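Local coordinates for protein glucose-6-phosphate isomerase (Plasmodium falciparum, PDB 3QKI) that probably interconverts alpha-D-glucose 6-phosphate and beta-D-fructose 6-phosphate, the second step of glycolysis, at residues A[183-186]-A[187-191]; A[190-194]-A[195-199]. All blocks are in the same frame, centred on the assembly; numbering follows the deposited sequence.

Interaction 1: A[183-186]-A[187-191]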
# COMPACT_ATOMS: atom_id res chain seq x y z
N PHE A 183 3.54 2.59 11.91
CA PHE A 183 3.17 1.18 12.02
C PHE A 183 2.77 0.91 13.49
O PHE A 183 1.67 0.44 13.74
CB PHE A 183 4.33 0.24 11.54
CG PHE A 183 4.55 -1.03 12.35
CD1 PHE A 183 3.50 -1.88 12.66
CD2 PHE A 183 5.82 -1.35 12.82
CE1 PHE A 183 3.70 -3.01 13.47
CE2 PHE A 183 6.03 -2.51 13.58
CZ PHE A 183 4.96 -3.33 13.90
N VAL A 184 3.65 1.23 14.45
CA VAL A 184 3.42 0.96 15.88
C VAL A 184 2.25 1.77 16.43
O VAL A 184 1.45 1.24 17.20
CB VAL A 184 4.70 1.11 16.75
CG1 VAL A 184 4.42 0.77 18.22
CG2 VAL A 184 5.84 0.24 16.22
N TYR A 185 2.12 3.03 16.02
CA TYR A 185 1.05 3.89 16.45
C TYR A 185 -0.34 3.29 16.08
O TYR A 185 -1.18 3.08 16.95
CB TYR A 185 1.23 5.31 15.88
CG TYR A 185 0.07 6.20 16.26
CD1 TYR A 185 -0.12 6.59 17.59
CD2 TYR A 185 -0.89 6.57 15.32
CE1 TYR A 185 -1.23 7.33 17.97
CE2 TYR A 185 -2.01 7.30 15.69
CZ TYR A 185 -2.16 7.69 17.02
OH TYR A 185 -3.21 8.48 17.37
N GLU A 186 -0.54 3.01 14.81
CA GLU A 186 -1.79 2.42 14.34
C GLU A 186 -2.04 1.02 14.93
O GLU A 186 -3.18 0.68 15.23
CB GLU A 186 -1.82 2.40 12.81
CG GLU A 186 -2.02 3.78 12.21
CD GLU A 186 -3.35 4.44 12.53
OE1 GLU A 186 -4.36 3.73 12.71
OE2 GLU A 186 -3.36 5.69 12.64
N ALA A 187 -0.97 0.22 15.11
CA ALA A 187 -1.10 -1.13 15.66
C ALA A 187 -1.58 -1.13 17.10
O ALA A 187 -2.40 -1.96 17.49
CB ALA A 187 0.24 -1.85 15.57
N MET A 188 -1.03 -0.21 17.90
CA MET A 188 -1.23 -0.16 19.35
C MET A 188 -2.31 0.77 19.89
O MET A 188 -2.73 0.57 21.03
CB MET A 188 0.12 0.12 20.03
CG MET A 188 1.20 -0.95 19.77
SD MET A 188 0.60 -2.68 19.80
CE MET A 188 -0.10 -2.74 21.46
N LYS A 189 -2.70 1.80 19.15
CA LYS A 189 -3.65 2.78 19.67
C LYS A 189 -4.94 2.21 20.25
O LYS A 189 -5.33 2.62 21.34
CB LYS A 189 -3.86 3.98 18.74
CG LYS A 189 -4.69 3.69 17.49
CD LYS A 189 -4.74 4.95 16.60
CE LYS A 189 -5.85 4.85 15.58
NZ LYS A 189 -5.65 5.83 14.47
N TYR A 190 -5.57 1.24 19.56
CA TYR A 190 -6.82 0.64 20.03
C TYR A 190 -6.58 -0.27 21.19
O TYR A 190 -7.45 -0.37 22.05
CB TYR A 190 -7.63 -0.01 18.91
CG TYR A 190 -8.34 1.05 18.09
CD1 TYR A 190 -9.43 1.75 18.61
CD2 TYR A 190 -7.85 1.44 16.85
CE1 TYR A 190 -10.07 2.74 17.87
CE2 TYR A 190 -8.47 2.45 16.10
CZ TYR A 190 -9.59 3.09 16.62
OH TYR A 190 -10.19 4.12 15.91
N TYR A 191 -5.38 -0.90 21.29
CA TYR A 191 -5.08 -1.73 22.46
C TYR A 191 -5.01 -0.79 23.68
O TYR A 191 -5.61 -1.06 24.72
CB TYR A 191 -3.78 -2.50 22.27
CG TYR A 191 -3.43 -3.36 23.46
CD1 TYR A 191 -2.55 -2.89 24.43
CD2 TYR A 191 -3.99 -4.62 23.64
CE1 TYR A 191 -2.24 -3.66 25.56
CE2 TYR A 191 -3.70 -5.39 24.77
CZ TYR A 191 -2.83 -4.90 25.72
OH TYR A 191 -2.52 -5.65 26.82
O HOH W 1 -4.65 -0.28 17.38

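Interaction 2: A[190-194]-A[195-199]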
# COMPACT_ATOMS: atom_id res chain seq x y z
N TYR A 190 -5.57 1.24 19.56
CA TYR A 190 -6.82 0.64 20.03
C TYR A 190 -6.58 -0.27 21.19
O TYR A 190 -7.45 -0.37 22.05
CB TYR A 190 -7.63 -0.01 18.91
CG TYR A 190 -8.34 1.05 18.09
CD1 TYR A 190 -9.43 1.75 18.61
CD2 TYR A 190 -7.85 1.44 16.85
CE1 TYR A 190 -10.07 2.74 17.87
CE2 TYR A 190 -8.47 2.45 16.10
CZ TYR A 190 -9.59 3.09 16.62
OH TYR A 190 -10.19 4.12 15.91
N TYR A 191 -5.38 -0.90 21.29
CA TYR A 191 -5.08 -1.73 22.46
C TYR A 191 -5.01 -0.79 23.68
O TYR A 191 -5.61 -1.06 24.72
CB TYR A 191 -3.78 -2.50 22.27
CG TYR A 191 -3.43 -3.36 23.46
CD1 TYR A 191 -2.55 -2.89 24.43
CD2 TYR A 191 -3.99 -4.62 23.64
CE1 TYR A 191 -2.24 -3.66 25.56
CE2 TYR A 191 -3.70 -5.39 24.77
CZ TYR A 191 -2.83 -4.90 25.72
OH TYR A 191 -2.52 -5.65 26.82
N TYR A 192 -4.33 0.35 23.51
CA TYR A 192 -4.21 1.35 24.53
C TYR A 192 -5.60 1.95 24.90
O TYR A 192 -5.95 1.96 26.08
CB TYR A 192 -3.21 2.40 24.05
CG TYR A 192 -3.22 3.69 24.84
CD1 TYR A 192 -2.68 3.75 26.13
CD2 TYR A 192 -3.74 4.86 24.30
CE1 TYR A 192 -2.65 4.94 26.85
CE2 TYR A 192 -3.73 6.04 25.01
CZ TYR A 192 -3.19 6.09 26.28
OH TYR A 192 -3.19 7.28 26.95
N TYR A 193 -6.41 2.37 23.91
CA TYR A 193 -7.73 2.95 24.23
C TYR A 193 -8.69 1.97 24.89
O TYR A 193 -9.39 2.34 25.82
CB TYR A 193 -8.47 3.48 23.00
CG TYR A 193 -7.76 4.45 22.10
CD1 TYR A 193 -6.91 5.43 22.63
CD2 TYR A 193 -8.03 4.50 20.74
CE1 TYR A 193 -6.25 6.33 21.80
CE2 TYR A 193 -7.43 5.43 19.91
CZ TYR A 193 -6.53 6.34 20.43
OH TYR A 193 -5.95 7.26 19.58
N ASN A 194 -8.75 0.74 24.36
CA ASN A 194 -9.72 -0.27 24.76
C ASN A 194 -9.34 -1.02 26.04
O ASN A 194 -10.18 -1.14 26.93
CB ASN A 194 -10.02 -1.26 23.61
CG ASN A 194 -10.57 -0.58 22.38
OD1 ASN A 194 -10.96 0.59 22.41
ND2 ASN A 194 -10.62 -1.30 21.27
N MET A 195 -8.11 -1.57 26.08
CA MET A 195 -7.61 -2.36 27.20
C MET A 195 -7.13 -1.51 28.36
O MET A 195 -7.32 -1.89 29.51
CB MET A 195 -6.51 -3.34 26.72
CG MET A 195 -7.05 -4.71 26.32
SD MET A 195 -8.46 -4.71 25.17
CE MET A 195 -7.69 -4.54 23.68
N GLU A 196 -6.50 -0.37 28.08
CA GLU A 196 -5.99 0.50 29.13
C GLU A 196 -7.00 1.60 29.54
O GLU A 196 -7.48 1.57 30.66
CB GLU A 196 -4.62 1.08 28.77
CG GLU A 196 -4.05 1.98 29.86
CD GLU A 196 -2.58 2.32 29.77
OE1 GLU A 196 -1.80 1.58 29.12
OE2 GLU A 196 -2.20 3.34 30.38
N LEU A 197 -7.32 2.53 28.66
CA LEU A 197 -8.23 3.63 29.03
C LEU A 197 -9.66 3.19 29.35
O LEU A 197 -10.24 3.70 30.31
CB LEU A 197 -8.23 4.76 28.00
CG LEU A 197 -6.87 5.34 27.61
CD1 LEU A 197 -7.06 6.50 26.69
CD2 LEU A 197 -6.07 5.78 28.84
N ASN A 198 -10.22 2.23 28.58
CA ASN A 198 -11.58 1.75 28.78
C ASN A 198 -11.64 0.46 29.57
O ASN A 198 -12.73 0.00 29.89
CB ASN A 198 -12.35 1.68 27.44
CG ASN A 198 -12.70 3.05 26.92
OD1 ASN A 198 -13.69 3.63 27.32
ND2 ASN A 198 -11.90 3.60 25.99
N LYS A 199 -10.47 -0.09 29.96
CA LYS A 199 -10.36 -1.28 30.81
C LYS A 199 -11.20 -2.48 30.32
O LYS A 199 -11.74 -3.22 31.15
CB LYS A 199 -10.65 -0.93 32.29
CG LYS A 199 -9.82 0.23 32.84
CD LYS A 199 -10.02 0.46 34.33
CE LYS A 199 -11.25 1.26 34.69
NZ LYS A 199 -11.45 1.33 36.16

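Interaction 1: A[183-186]-A[187-191]
K189 and E186, three residues apart on one continuous helix, lie side by side and join their charged ends, a compact example of a lysine reaching back along its own helix. The lysine can be followed atom by atom. Its CB rests on the carbonyl oxygen of Y185, the same oxygen that accepts the K189 backbone N-H at 3.0 Å (N to O). CG stands between the backbone N and the carbonyl carbon (chi1 74°), which turns the chain back toward the preceding turn; from there it runs extended. CD of K189 slants past the phenol end of Y185, 3.7 Å from its CE2, and CE passes on to E186 OE1. NZ then meets OE2 of E186 at 2.9 Å, on the syn side and 25° out of the carboxylate plane, while its bond to OE1 is weak. That same OE1 also pairs with R233 of the second subunit, so the carboxylate has two cationic partners, which probably favours its charged form.

On the other flanks the contacts are apolar: A187 CB comes within 4.2 Å of F183 CE1, and M188 CG lies 4.0 Å from V184 CG1. Where the helix kinks, Y190 N lacks its usual bond to the turn before. A water accepts from Y190 N at 2.8 Å and donates to E186 O, with a weaker bond to A187 O, bridging the gap. An i to i+3 salt bridge beside a helix kink bridged by one water, at the subunit interface, thus marks the middle of helix 179-197.

Interaction 2: A[190-194]-A[195-199]
Y191 and Y192 both carry CG anti to the backbone N (chi1 179° and 166°), and these torsions lay their rings beside side chains of the next turn, M195 for the first, E196 and L197 for the second. M195, bent at both chi2 and chi3, crosses Y191 at about a right angle. Its CB sits over one ring face, 4.1 Å from the centroid, a CH-pi contact, while M195 CE touches Y191 CD2 at 3.7 Å; the sulfur stands obliquely to the ring in a Met-aromatic contact. Y192 is met twice: L197 CG lies over a face, 4.2 Å from the ring centroid, whereas E196 brings OE1 to the ring edge, 3.8 Å from Y192 CD1.

The backbone changes its spacing here. Y192 O accepts from L197 N at 3.0 Å in a wider, pi-type turn, and only weakly from E196 N. Next, Y193 O is gripped by both donors of N198, the backbone N at 2.9 Å and ND2 at 2.8 Å, which reach it from opposite faces of the carbonyl plane. The amide donor stands above that plane, although the oxygen lies near the plane of the amide itself. K199 follows with positive phi, where the chain leaves the helix.

Polar ends tie this terminus to its surroundings: Y192 OH bonds to N216 O and to R154 of helix 135-154, N194 to Y212 and H452, and E196 to N332 of helix 330-349. F328 of helix 318-328 meets the Y192 ring, and N216 lies in the chain just before strand 219-223, which the phenol's bond thereby links to the helix end.

In the fold
Interactions 1 and 2 follow each other along helix 179-197, their centres about 11 Å apart, and share Y190 and Y191. Interaction 1 comes first, its centre about 13 Å from that of the chain; interaction 2 ends the helix, its centre about 23 Å out. The hydroxyls of Y185 and Y193 touch at 3.7 Å between OH atoms, packing one contact against the other. Helix 179-197 follows strand 168-172 of the five-stranded parallel sheet, and the side chain of F183 is about 10 Å from those of G176 and Q394, which bind beta-D-fructose 6-phosphate. Both contacts also touch the second subunit, so one helix links the neighbourhood of the substrate site to the dimer interface, which residues 186 to 194 reach.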